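Local structure of flagellar hook-associated protein (4UT1) at residues Thr118-Gly123 with Gly334-Val339; Thr122-Val127 with Gln138-Asn143; Ser313-Val318 with Asp432-Ala437. The protein probably serves as a structural junction protein of the bacterial flagellum, joining the hook to the filament as FlgK proteins do. One frame throughout, in Å; residues are numbered along the deposited sequence.

Contact 1: Thr118-Gly123 with Gly334-Val339. With EDO (1,2-ethanediol), chain C.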
ATOM      1  N   THR A 118      17.948   2.997   0.708  1.00 15.47           N
ATOM      2  CA  THR A 118      19.050   3.888   0.325  1.00 16.33           C
ATOM      3  C   THR A 118      20.297   3.107  -0.084  1.00 16.87           C
ATOM      4  O   THR A 118      20.940   3.421  -1.097  1.00 15.32           O
ATOM      5  CB  THR A 118      19.431   4.847   1.474  1.00 15.57           C
ATOM      6  OG1 THR A 118      18.293   5.641   1.826  1.00 22.20           O
ATOM      7  CG2 THR A 118      20.581   5.761   1.057  1.00 22.20           C
ATOM      8  N   ASN A 119      20.634   2.098   0.709  1.00 12.56           N
ATOM      9  CA  ASN A 119      21.816   1.281   0.468  1.00 15.97           C
ATOM     10  C   ASN A 119      21.723   0.470  -0.823  1.00 17.72           C
ATOM     11  O   ASN A 119      22.722   0.268  -1.521  1.00 16.84           O
ATOM     12  CB  ASN A 119      22.067   0.353   1.663  1.00 15.47           C
ATOM     13  CG  ASN A 119      22.653   1.091   2.855  1.00 17.25           C
ATOM     14  OD1 ASN A 119      23.080   2.232   2.726  1.00 18.26           O
ATOM     15  ND2 ASN A 119      22.679   0.442   4.019  1.00 15.96           N
ATOM     16  N   TYR A 120      20.516   0.021  -1.147  1.00 15.98           N
ATOM     17  CA  TYR A 120      20.312  -0.729  -2.375  1.00 10.90           C
ATOM     18  C   TYR A 120      20.614   0.148  -3.584  1.00 14.00           C
ATOM     19  O   TYR A 120      21.341  -0.257  -4.488  1.00 13.27           O
ATOM     20  CB  TYR A 120      18.881  -1.262  -2.497  1.00 11.06           C
ATOM     21  CG  TYR A 120      18.700  -1.988  -3.814  1.00 13.42           C
ATOM     22  CD1 TYR A 120      19.235  -3.258  -4.000  1.00 11.86           C
ATOM     23  CD2 TYR A 120      18.035  -1.389  -4.888  1.00  9.29           C
ATOM     24  CE1 TYR A 120      19.095  -3.921  -5.214  1.00 12.42           C
ATOM     25  CE2 TYR A 120      17.888  -2.045  -6.085  1.00 13.04           C
ATOM     26  CZ  TYR A 120      18.420  -3.304  -6.245  1.00 10.20           C
ATOM     27  OH  TYR A 120      18.269  -3.959  -7.435  1.00 10.60           O
ATOM     28  N   PHE A 121      20.064   1.354  -3.591  1.00 12.81           N
ATOM     29  CA  PHE A 121      20.307   2.257  -4.707  1.00 13.19           C
ATOM     30  C   PHE A 121      21.767   2.733  -4.770  1.00 15.26           C
ATOM     31  O   PHE A 121      22.311   2.851  -5.858  1.00 15.54           O
ATOM     32  CB  PHE A 121      19.337   3.444  -4.652  1.00 14.05           C
ATOM     33  CG  PHE A 121      17.909   3.068  -4.982  1.00 15.08           C
ATOM     34  CD1 PHE A 121      17.602   2.458  -6.192  1.00 14.97           C
ATOM     35  CD2 PHE A 121      16.884   3.307  -4.080  1.00 17.60           C
ATOM     36  CE1 PHE A 121      16.298   2.094  -6.494  1.00 18.19           C
ATOM     37  CE2 PHE A 121      15.574   2.956  -4.376  1.00 14.51           C
ATOM     38  CZ  PHE A 121      15.283   2.344  -5.587  1.00 16.97           C
ATOM     39  N   THR A 122      22.429   2.968  -3.636  1.00 15.21           N
ATOM     40  CA  THR A 122      23.831   3.383  -3.744  1.00 16.19           C
ATOM     41  C   THR A 122      24.700   2.212  -4.206  1.00 16.26           C
ATOM     42  O   THR A 122      25.708   2.404  -4.886  1.00 16.65           O
ATOM     43  CB  THR A 122      24.381   3.988  -2.434  1.00 18.78           C
ATOM     44  OG1 THR A 122      24.438   2.995  -1.402  1.00 21.55           O
ATOM     45  CG2 THR A 122      23.496   5.149  -1.983  1.00 16.11           C
ATOM     46  N   GLY A 123      24.292   0.998  -3.876  1.00 14.75           N
ATOM     47  CA  GLY A 123      24.964  -0.185  -4.385  1.00 16.34           C
ATOM     48  C   GLY A 123      24.984  -0.225  -5.907  1.00 16.65           C
ATOM     49  O   GLY A 123      25.964  -0.648  -6.516  1.00 16.34           O
ATOM     50  N   GLY A 334      15.458  -8.145 -17.073  1.00 15.25           N
ATOM     51  CA  GLY A 334      14.179  -8.643 -16.595  1.00 17.75           C
ATOM     52  C   GLY A 334      13.876  -8.113 -15.209  1.00 14.53           C
ATOM     53  O   GLY A 334      14.533  -7.198 -14.718  1.00 14.75           O
ATOM     54  N   SER A 335      12.882  -8.692 -14.549  1.00 12.22           N
ATOM     55  CA  SER A 335      12.564  -8.255 -13.196  1.00 15.03           C
ATOM     56  C   SER A 335      13.689  -8.592 -12.221  1.00 12.20           C
ATOM     57  O   SER A 335      14.336  -9.620 -12.355  1.00 13.44           O
ATOM     58  CB  SER A 335      11.253  -8.891 -12.734  1.00 13.17           C
ATOM     59  OG  SER A 335      10.190  -8.318 -13.469  1.00 19.79           O
ATOM     60  N   LEU A 336      13.914  -7.710 -11.252  1.00 11.51           N
ATOM     61  CA  LEU A 336      14.817  -7.989 -10.127  1.00 11.52           C
ATOM     62  C   LEU A 336      14.029  -8.319  -8.850  1.00 12.10           C
ATOM     63  O   LEU A 336      14.555  -8.939  -7.935  1.00 11.46           O
ATOM     64  CB  LEU A 336      15.753  -6.801  -9.879  1.00 10.76           C
ATOM     65  CG  LEU A 336      16.684  -6.477 -11.051  1.00 13.25           C
ATOM     66  CD1 LEU A 336      17.588  -5.313 -10.702  1.00  9.39           C
ATOM     67  CD2 LEU A 336      17.514  -7.699 -11.434  1.00 16.12           C
ATOM     68  N   PHE A 337      12.764  -7.906  -8.798  1.00 11.65           N
ATOM     69  CA  PHE A 337      11.921  -8.153  -7.629  1.00 12.38           C
ATOM     70  C   PHE A 337      10.522  -8.616  -8.023  1.00 11.33           C
ATOM     71  O   PHE A 337      10.060  -8.353  -9.125  1.00 14.56           O
ATOM     72  CB  PHE A 337      11.831  -6.890  -6.766  1.00 13.27           C
ATOM     73  CG  PHE A 337      13.141  -6.477  -6.188  1.00 12.44           C
ATOM     74  CD1 PHE A 337      13.590  -7.036  -5.012  1.00 11.58           C
ATOM     75  CD2 PHE A 337      13.962  -5.566  -6.855  1.00 14.84           C
ATOM     76  CE1 PHE A 337      14.818  -6.691  -4.488  1.00 13.48           C
ATOM     77  CE2 PHE A 337      15.187  -5.205  -6.323  1.00 13.78           C
ATOM     78  CZ  PHE A 337      15.613  -5.768  -5.131  1.00 12.22           C
ATOM     79  N   ALA A 338       9.854  -9.316  -7.105  1.00 14.28           N
ATOM     80  CA  ALA A 338       8.491  -9.760  -7.323  1.00 17.14           C
ATOM     81  C   ALA A 338       7.661  -9.599  -6.047  1.00 17.50           C
ATOM     82  O   ALA A 338       8.193  -9.647  -4.942  1.00 14.74           O
ATOM     83  CB  ALA A 338       8.474 -11.216  -7.801  1.00 14.01           C
ATOM     84  N   VAL A 339       6.363  -9.378  -6.216  1.00 17.83           N
ATOM     85  CA  VAL A 339       5.429  -9.324  -5.099  1.00 22.59           C
ATOM     86  C   VAL A 339       4.130 -10.041  -5.480  1.00 16.93           C
ATOM     87  O   VAL A 339       3.817 -10.180  -6.666  1.00 23.64           O
ATOM     88  CB  VAL A 339       5.097  -7.871  -4.688  1.00 20.40           C
ATOM     89  CG1 VAL A 339       6.358  -7.104  -4.365  1.00 18.17           C
ATOM     90  CG2 VAL A 339       4.319  -7.182  -5.800  1.00 22.02           C
TER
HETATM   91  C1  EDO C1629      23.349  -4.131   3.645  1.00 28.99           C
HETATM   92  O1  EDO C1629      23.590  -5.168   2.680  1.00 27.51           O
HETATM   93  C2  EDO C1629      22.721  -2.920   2.953  1.00 24.20           C
HETATM   94  O2  EDO C1629      21.450  -2.576   3.530  1.00 18.48           O
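Tyr-120 and Phe-337 reach for each other from opposite directions and form an offset edge-to-face aromatic pair, the main link between helix 113-129 and the short strand 337-338. The ring centroids lie 5.5 Å apart and the planes are turned by 76°, with the edge of Phe-337 directed at the face of Tyr-120. The leading atoms of that edge are CE2 and CZ: Phe-337 CE2 stands 3.8 Å from Tyr-120 CZ, and Phe-337 CZ is 3.9 Å from Tyr-120 CE1. They come in obliquely, displaced past the CE1-CZ rim of the tyrosine toward its hydroxyl, which is what makes the pair offset. The tyrosine can span the distance between segments whose nearest alpha carbons, Tyr-120 CA and Leu-336 CA, are 12.0 Å apart because its CG is anti to the backbone N (chi1 178°), which carries the ring outward from the helix.

The hydroxyl makes the remaining contacts, both with carbon. Tyr-120 OH lies 3.5 Å from Phe-337 CE2, close to the plane of the phenylalanine ring at its edge, and 3.6 Å from Leu-336 CD1, the branch of the leucine that touches it.

Beyond the two segments, Phe-314 of helix 287-322 meets both rings edge-to-face, and Ala-144 of helix 134-193 touches both as well. Asn-319 of helix 287-322 is hydrogen-bonded to Leu-336 N and Phe-337 O.

With no hydrogen bond passing between 118-123 and 334-339, the contact rests on dispersion and on the weak electrostatics of ring hydrogens facing a pi cloud, a chemistry suited to the buried core where the helical bundle meets the small two-stranded sheet.

Contact 2: Thr122-Val127 with Gln138-Asn143. With EDO (1,2-ethanediol), chain H; EDO (1,2-ethanediol), chain C.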
ATOM      1  N   THR A 122      22.429   2.968  -3.636  1.00 15.21           N
ATOM      2  CA  THR A 122      23.831   3.383  -3.744  1.00 16.19           C
ATOM      3  C   THR A 122      24.700   2.212  -4.206  1.00 16.26           C
ATOM      4  O   THR A 122      25.708   2.404  -4.886  1.00 16.65           O
ATOM      5  CB  THR A 122      24.381   3.988  -2.434  1.00 18.78           C
ATOM      6  OG1 THR A 122      24.438   2.995  -1.402  1.00 21.55           O
ATOM      7  CG2 THR A 122      23.496   5.149  -1.983  1.00 16.11           C
ATOM      8  N   GLY A 123      24.292   0.998  -3.876  1.00 14.75           N
ATOM      9  CA  GLY A 123      24.964  -0.185  -4.385  1.00 16.34           C
ATOM     10  C   GLY A 123      24.984  -0.225  -5.907  1.00 16.65           C
ATOM     11  O   GLY A 123      25.964  -0.648  -6.516  1.00 16.34           O
ATOM     12  N   LEU A 124      23.893   0.221  -6.521  1.00 12.97           N
ATOM     13  CA  LEU A 124      23.763   0.205  -7.974  1.00 15.78           C
ATOM     14  C   LEU A 124      24.615   1.300  -8.605  1.00 13.94           C
ATOM     15  O   LEU A 124      25.012   1.208  -9.762  1.00 14.03           O
ATOM     16  CB  LEU A 124      22.291   0.350  -8.368  1.00 13.91           C
ATOM     17  CG  LEU A 124      21.408  -0.825  -7.916  1.00 12.15           C
ATOM     18  CD1 LEU A 124      19.944  -0.623  -8.338  1.00 17.27           C
ATOM     19  CD2 LEU A 124      21.921  -2.125  -8.500  1.00 15.16           C
ATOM     20  N   GLN A 125      24.897   2.346  -7.841  1.00 16.57           N
ATOM     21  CA  GLN A 125      25.819   3.374  -8.309  1.00 16.12           C
ATOM     22  C   GLN A 125      27.236   2.806  -8.434  1.00 16.71           C
ATOM     23  O   GLN A 125      27.988   3.148  -9.362  1.00 16.96           O
ATOM     24  CB  GLN A 125      25.789   4.579  -7.369  1.00 17.92           C
ATOM     25  CG  GLN A 125      26.821   5.637  -7.718  1.00 29.61           C
ATOM     26  CD  GLN A 125      26.468   6.988  -7.141  1.00 38.19           C
ATOM     27  OE1 GLN A 125      25.832   7.079  -6.089  1.00 44.80           O
ATOM     28  NE2 GLN A 125      26.865   8.048  -7.833  1.00 42.13           N
ATOM     29  N   THR A 126      27.605   1.938  -7.493  1.00 14.40           N
ATOM     30  CA  THR A 126      28.885   1.242  -7.554  1.00 17.19           C
ATOM     31  C   THR A 126      28.944   0.381  -8.802  1.00 17.39           C
ATOM     32  O   THR A 126      29.959   0.341  -9.496  1.00 14.06           O
ATOM     33  CB  THR A 126      29.108   0.378  -6.293  1.00 18.51           C
ATOM     34  OG1 THR A 126      29.143   1.241  -5.156  1.00 22.54           O
ATOM     35  CG2 THR A 126      30.397  -0.392  -6.379  1.00 17.69           C
ATOM     36  N   VAL A 127      27.839  -0.289  -9.109  1.00 13.68           N
ATOM     37  CA  VAL A 127      27.786  -1.093 -10.316  1.00 13.23           C
ATOM     38  C   VAL A 127      27.933  -0.169 -11.531  1.00 13.95           C
ATOM     39  O   VAL A 127      28.584  -0.523 -12.507  1.00 12.75           O
ATOM     40  CB  VAL A 127      26.473  -1.906 -10.424  1.00 16.03           C
ATOM     41  CG1 VAL A 127      26.330  -2.492 -11.814  1.00 14.08           C
ATOM     42  CG2 VAL A 127      26.422  -3.015  -9.342  1.00 13.73           C
ATOM     43  N   GLN A 138      27.528  -8.686  -6.969  1.00 16.66           N
ATOM     44  CA  GLN A 138      27.221  -9.534  -5.819  1.00 15.90           C
ATOM     45  C   GLN A 138      26.830  -8.700  -4.594  1.00 17.84           C
ATOM     46  O   GLN A 138      25.899  -9.047  -3.860  1.00 17.50           O
ATOM     47  CB  GLN A 138      28.405 -10.432  -5.479  1.00 21.16           C
ATOM     48  CG  GLN A 138      28.016 -11.522  -4.504  1.00 23.95           C
ATOM     49  CD  GLN A 138      26.763 -12.247  -4.960  1.00 30.32           C
ATOM     50  OE1 GLN A 138      26.761 -12.919  -5.998  1.00 37.12           O
ATOM     51  NE2 GLN A 138      25.677 -12.086  -4.208  1.00 31.36           N
ATOM     52  N   THR A 139      27.542  -7.601  -4.377  1.00 14.24           N
ATOM     53  CA  THR A 139      27.231  -6.699  -3.271  1.00 14.25           C
ATOM     54  C   THR A 139      25.836  -6.105  -3.431  1.00 16.82           C
ATOM     55  O   THR A 139      25.055  -6.064  -2.472  1.00 15.70           O
ATOM     56  CB  THR A 139      28.263  -5.583  -3.159  1.00 17.33           C
ATOM     57  OG1 THR A 139      29.518  -6.150  -2.761  1.00 17.69           O
ATOM     58  CG2 THR A 139      27.844  -4.541  -2.130  1.00 17.20           C
ATOM     59  N   ALA A 140      25.520  -5.663  -4.642  1.00 13.45           N
ATOM     60  CA  ALA A 140      24.183  -5.153  -4.938  1.00 14.56           C
ATOM     61  C   ALA A 140      23.097  -6.171  -4.592  1.00 14.82           C
ATOM     62  O   ALA A 140      22.045  -5.818  -4.058  1.00 12.90           O
ATOM     63  CB  ALA A 140      24.079  -4.756  -6.411  1.00 14.32           C
ATOM     64  N   MET A 141      23.333  -7.432  -4.928  1.00 13.41           N
ATOM     65  CA  MET A 141      22.345  -8.470  -4.633  1.00 11.03           C
ATOM     66  C   MET A 141      22.226  -8.733  -3.124  1.00 17.52           C
ATOM     67  O   MET A 141      21.135  -9.054  -2.628  1.00 13.67           O
ATOM     68  CB  MET A 141      22.700  -9.757  -5.385  1.00 13.96           C
ATOM     69  CG  MET A 141      22.470  -9.667  -6.888  1.00 17.59           C
ATOM     70  SD  MET A 141      20.690  -9.463  -7.222  1.00 24.09           S
ATOM     71  CE  MET A 141      20.675  -9.521  -9.001  1.00 19.89           C
ATOM     72  N   SER A 142      23.334  -8.597  -2.392  1.00 16.72           N
ATOM     73  CA  SER A 142      23.294  -8.739  -0.938  1.00 19.57           C
ATOM     74  C   SER A 142      22.459  -7.629  -0.311  1.00 17.01           C
ATOM     75  O   SER A 142      21.690  -7.888   0.614  1.00 14.10           O
ATOM     76  CB  SER A 142      24.700  -8.746  -0.335  1.00 20.52           C
ATOM     77  OG  SER A 142      25.383  -9.922  -0.722  1.00 25.94           O
ATOM     78  N   ASN A 143      22.603  -6.412  -0.836  1.00 16.59           N
ATOM     79  CA  ASN A 143      21.768  -5.274  -0.447  1.00 16.20           C
ATOM     80  C   ASN A 143      20.285  -5.551  -0.687  1.00 14.74           C
ATOM     81  O   ASN A 143      19.433  -5.213   0.151  1.00 12.72           O
ATOM     82  CB  ASN A 143      22.189  -4.006  -1.218  1.00 12.40           C
ATOM     83  CG  ASN A 143      23.561  -3.522  -0.822  1.00 16.61           C
ATOM     84  OD1 ASN A 143      24.021  -3.783   0.283  1.00 17.91           O
ATOM     85  ND2 ASN A 143      24.232  -2.821  -1.728  1.00 16.66           N
TER
HETATM   86  C1  EDO H1634      26.813  -0.760  -0.921  1.00 19.46           C
HETATM   87  O1  EDO H1634      26.695  -1.751  -1.936  1.00 24.15           O
HETATM   88  C2  EDO H1634      25.792   0.344  -1.103  1.00 21.41           C
HETATM   89  O2  EDO H1634      25.513   0.890   0.186  1.00 25.50           O
HETATM   90  C1  EDO C1629      23.349  -4.131   3.645  1.00 28.99           C
HETATM   91  O1  EDO C1629      23.590  -5.168   2.680  1.00 27.51           O
HETATM   92  C2  EDO C1629      22.721  -2.920   2.953  1.00 24.20           C
HETATM   93  O2  EDO C1629      21.450  -2.576   3.530  1.00 18.48           O
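An antiparallel helical hairpin brings Gly-123 of helix 113-129 up against Ala-140 and Asn-143 of helix 134-193, within the helical domain of FlgK. The axes of the two short segments run at 169° to each other and approach to 8.8 Å. Small residues permit this spacing: CA of Gly-123 and CA of Ala-140 are 5.1 Å apart, the closest pair of alpha carbons in the contact. The bare alpha carbon of the glycine also leaves space for the amide of Asn-143, whose ND2 lies 3.8 Å from Gly-123 CA.

One methyl group carries the apolar part. Ala-140 CB points at the partner helix and meets two branched side chains there, Leu-124 through CD2 at 4.0 Å and Val-127 through CG2 at 4.1 Å. The two come to it differently: the CB of Val-127 points toward helix 134-193, whereas Leu-124 reaches it with the end of its side chain. Leu-577 and Ala-574 of helix 572-579 pack against this pair, on Leu-124 and Val-127 respectively, and Ile-444 touches Ala-140; the touching residues are largely buried.

No hydrogen bond joins the two segments. Two 1,2-ethanediol molecules, probably from the crystallisation liquor, bind the two ends of the Asn-143 amide. One receives a bond from the nitrogen, Asn-143 ND2 to O1 of the chain H molecule, with an N-H...O angle of 154°; the other, the chain C molecule, donates its O1 proton to Asn-143 OD1 over 2.8 Å.

Contact 3: Ser313-Val318 with Asp432-Ala437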
ATOM      1  N   SER A 313       5.866  -0.084  -4.869  1.00 10.91           N
ATOM      2  CA  SER A 313       6.429   0.985  -5.671  1.00 14.60           C
ATOM      3  C   SER A 313       7.909   0.730  -5.941  1.00 14.51           C
ATOM      4  O   SER A 313       8.374   0.941  -7.048  1.00 13.28           O
ATOM      5  CB  SER A 313       6.247   2.340  -4.986  1.00 16.84           C
ATOM      6  OG  SER A 313       6.739   3.371  -5.823  1.00 17.41           O
ATOM      7  N   PHE A 314       8.647   0.288  -4.922  1.00 12.18           N
ATOM      8  CA  PHE A 314      10.063  -0.025  -5.090  1.00 12.98           C
ATOM      9  C   PHE A 314      10.277  -1.106  -6.155  1.00 12.29           C
ATOM     10  O   PHE A 314      11.039  -0.919  -7.094  1.00 11.60           O
ATOM     11  CB  PHE A 314      10.682  -0.472  -3.748  1.00 11.15           C
ATOM     12  CG  PHE A 314      12.041  -1.115  -3.887  1.00 11.54           C
ATOM     13  CD1 PHE A 314      12.159  -2.482  -4.117  1.00 11.37           C
ATOM     14  CD2 PHE A 314      13.204  -0.356  -3.789  1.00 12.11           C
ATOM     15  CE1 PHE A 314      13.402  -3.075  -4.241  1.00 12.66           C
ATOM     16  CE2 PHE A 314      14.455  -0.951  -3.907  1.00 11.19           C
ATOM     17  CZ  PHE A 314      14.555  -2.307  -4.141  1.00 10.92           C
ATOM     18  N   ALA A 315       9.608  -2.241  -5.994  1.00 11.05           N
ATOM     19  CA  ALA A 315       9.726  -3.338  -6.947  1.00 10.62           C
ATOM     20  C   ALA A 315       9.343  -2.900  -8.363  1.00 14.01           C
ATOM     21  O   ALA A 315      10.053  -3.198  -9.318  1.00 10.99           O
ATOM     22  CB  ALA A 315       8.867  -4.522  -6.501  1.00 14.03           C
ATOM     23  N   SER A 316       8.235  -2.177  -8.487  1.00 11.50           N
ATOM     24  CA  SER A 316       7.747  -1.769  -9.790  1.00 10.43           C
ATOM     25  C   SER A 316       8.743  -0.840 -10.486  1.00 12.00           C
ATOM     26  O   SER A 316       9.033  -1.005 -11.664  1.00 12.05           O
ATOM     27  CB  SER A 316       6.386  -1.084  -9.666  1.00 14.62           C
ATOM     28  OG  SER A 316       5.387  -2.019  -9.283  1.00 16.18           O
ATOM     29  N   GLN A 317       9.244   0.141  -9.751  1.00 11.12           N
ATOM     30  CA  GLN A 317      10.226   1.076 -10.308  1.00 10.86           C
ATOM     31  C   GLN A 317      11.523   0.413 -10.731  1.00 13.24           C
ATOM     32  O   GLN A 317      12.086   0.744 -11.776  1.00 12.03           O
ATOM     33  CB  GLN A 317      10.559   2.171  -9.308  1.00 11.15           C
ATOM     34  CG  GLN A 317       9.489   3.202  -9.139  1.00 18.70           C
ATOM     35  CD  GLN A 317       9.922   4.281  -8.182  1.00 21.36           C
ATOM     36  OE1 GLN A 317      10.655   5.190  -8.559  1.00 23.14           O
ATOM     37  NE2 GLN A 317       9.505   4.168  -6.928  1.00 21.39           N
ATOM     38  N   VAL A 318      12.021  -0.493  -9.909  1.00 11.56           N
ATOM     39  CA  VAL A 318      13.290  -1.134 -10.188  1.00 10.91           C
ATOM     40  C   VAL A 318      13.112  -2.058 -11.386  1.00 12.47           C
ATOM     41  O   VAL A 318      13.913  -2.042 -12.323  1.00 11.41           O
ATOM     42  CB  VAL A 318      13.821  -1.902  -8.941  1.00 10.74           C
ATOM     43  CG1 VAL A 318      14.918  -2.884  -9.322  1.00 12.56           C
ATOM     44  CG2 VAL A 318      14.315  -0.906  -7.903  1.00  7.92           C
ATOM     45  N   ASP A 432       4.587 -10.040   2.409  1.00 14.74           N
ATOM     46  CA  ASP A 432       4.755 -11.467   2.673  1.00 15.54           C
ATOM     47  C   ASP A 432       5.312 -12.190   1.459  1.00 16.18           C
ATOM     48  O   ASP A 432       5.982 -13.211   1.601  1.00 21.27           O
ATOM     49  CB  ASP A 432       3.425 -12.114   3.102  1.00 15.45           C
ATOM     50  CG  ASP A 432       2.964 -11.660   4.471  1.00 22.40           C
ATOM     51  OD1 ASP A 432       3.810 -11.527   5.384  1.00 18.96           O
ATOM     52  OD2 ASP A 432       1.739 -11.453   4.640  1.00 22.16           O
ATOM     53  N   GLY A 433       5.038 -11.655   0.271  1.00 15.13           N
ATOM     54  CA  GLY A 433       5.526 -12.234  -0.964  1.00 18.03           C
ATOM     55  C   GLY A 433       6.735 -11.534  -1.567  1.00 15.20           C
ATOM     56  O   GLY A 433       7.248 -11.979  -2.590  1.00 15.77           O
ATOM     57  N   PHE A 434       7.204 -10.460  -0.932  1.00 12.13           N
ATOM     58  CA  PHE A 434       8.336  -9.697  -1.474  1.00 13.18           C
ATOM     59  C   PHE A 434       9.574 -10.571  -1.624  1.00 14.25           C
ATOM     60  O   PHE A 434      10.021 -11.193  -0.663  1.00 13.65           O
ATOM     61  CB  PHE A 434       8.673  -8.493  -0.581  1.00  9.13           C
ATOM     62  CG  PHE A 434       9.667  -7.551  -1.203  1.00 13.52           C
ATOM     63  CD1 PHE A 434      11.035  -7.745  -1.037  1.00 14.45           C
ATOM     64  CD2 PHE A 434       9.235  -6.481  -1.967  1.00 12.47           C
ATOM     65  CE1 PHE A 434      11.967  -6.879  -1.643  1.00 12.45           C
ATOM     66  CE2 PHE A 434      10.157  -5.614  -2.563  1.00 10.38           C
ATOM     67  CZ  PHE A 434      11.522  -5.817  -2.385  1.00 10.85           C
ATOM     68  N   SER A 435      10.150 -10.612  -2.823  1.00 13.45           N
ATOM     69  CA  SER A 435      11.376 -11.379  -3.002  1.00 17.30           C
ATOM     70  C   SER A 435      12.196 -10.921  -4.185  1.00 15.95           C
ATOM     71  O   SER A 435      11.717 -10.194  -5.041  1.00 12.97           O
ATOM     72  CB  SER A 435      11.067 -12.856  -3.180  1.00 23.40           C
ATOM     73  OG  SER A 435      10.186 -13.042  -4.251  1.00 21.17           O
ATOM     74  N   LEU A 436      13.437 -11.377  -4.214  1.00 14.30           N
ATOM     75  CA  LEU A 436      14.284 -11.180  -5.372  1.00 14.57           C
ATOM     76  C   LEU A 436      13.769 -12.105  -6.458  1.00 16.96           C
ATOM     77  O   LEU A 436      13.564 -13.294  -6.213  1.00 14.75           O
ATOM     78  CB  LEU A 436      15.756 -11.471  -5.021  1.00 13.39           C
ATOM     79  CG  LEU A 436      16.524 -10.418  -4.220  1.00 15.37           C
ATOM     80  CD1 LEU A 436      15.930 -10.187  -2.828  1.00 13.15           C
ATOM     81  CD2 LEU A 436      18.017 -10.798  -4.103  1.00 17.55           C
ATOM     82  N   ALA A 437      13.505 -11.566  -7.648  1.00 12.27           N
ATOM     83  CA  ALA A 437      13.133 -12.416  -8.767  1.00 12.97           C
ATOM     84  C   ALA A 437      14.312 -13.293  -9.172  1.00 20.41           C
ATOM     85  O   ALA A 437      14.132 -14.412  -9.653  1.00 20.46           O
ATOM     86  CB  ALA A 437      12.661 -11.582  -9.934  1.00 14.25           C
TER
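Helix segment 313-318 lies beside the chain that leads through Phe-434 into strand 435-436, the backbones coming nearest at Ala-315 and Phe-434, whose CA atoms are 8.5 Å apart. The arrangement is a helix packed against the connection into a small antiparallel two-stranded sheet, in which strand 435-436 pairs with 337-338; backbone hydrogen bonds link Ser-435 with Ala-338 and Ala-437 with Leu-336.

Phe-434, just before the strand, directs its CB at the helix, and its ring reaches Phe-314 and Ala-315. The two phenylalanine side chains cross at about a right angle. Phe-434 puts its outer rim forward: its CZ lies 3.8 Å from Phe-314 CE1, and both CD1 and CE1 of Phe-314 stand near the plane of the Phe-434 ring, at its edge. On the helix, Phe-314 has CG anti to the backbone N (chi1 167°), which swings its ring out to this meeting point, while CG2 of Val-318, one turn on, lies above one of its faces, offset toward the rim.

More apolar groups gather round the two rings. Phe-337 from the partner strand meets Phe-434 with about 30° between the ring planes; from helix 134-193, Leu-147 touches Phe-314 and Leu-151 touches Phe-434. The contact is wholly apolar, a buried junction of helix 287-322 with the residue leading into strand 435-436.

Ala-315 completes it with a looser touch, its CB 4.3 Å from CE2 of Phe-434.

In the fold
The three contacts run from the helical hairpin to the two-stranded sheet, and contact 1 sits between the others, its centre about 9 Å from that of contact 2 and about 7 Å from that of contact 3. Contacts 1 and 2 share Thr-122 and Gly-123 on helix 113-129, and Tyr-120 CA lies 3.9 Å from Asn-143 CB. Contacts 1 and 3 meet beside the strand pair, where Leu-336 O and Ala-437 N are 2.8 Å apart, a probable hydrogen bond, and through Phe-337 CE2, 3.5 Å from Phe-314 CE1. Contacts 2 and 3 stand farther apart, about 16 Å between centres. One ethanediol molecule touches both contacts 1 and 2, weakly at Asn-119.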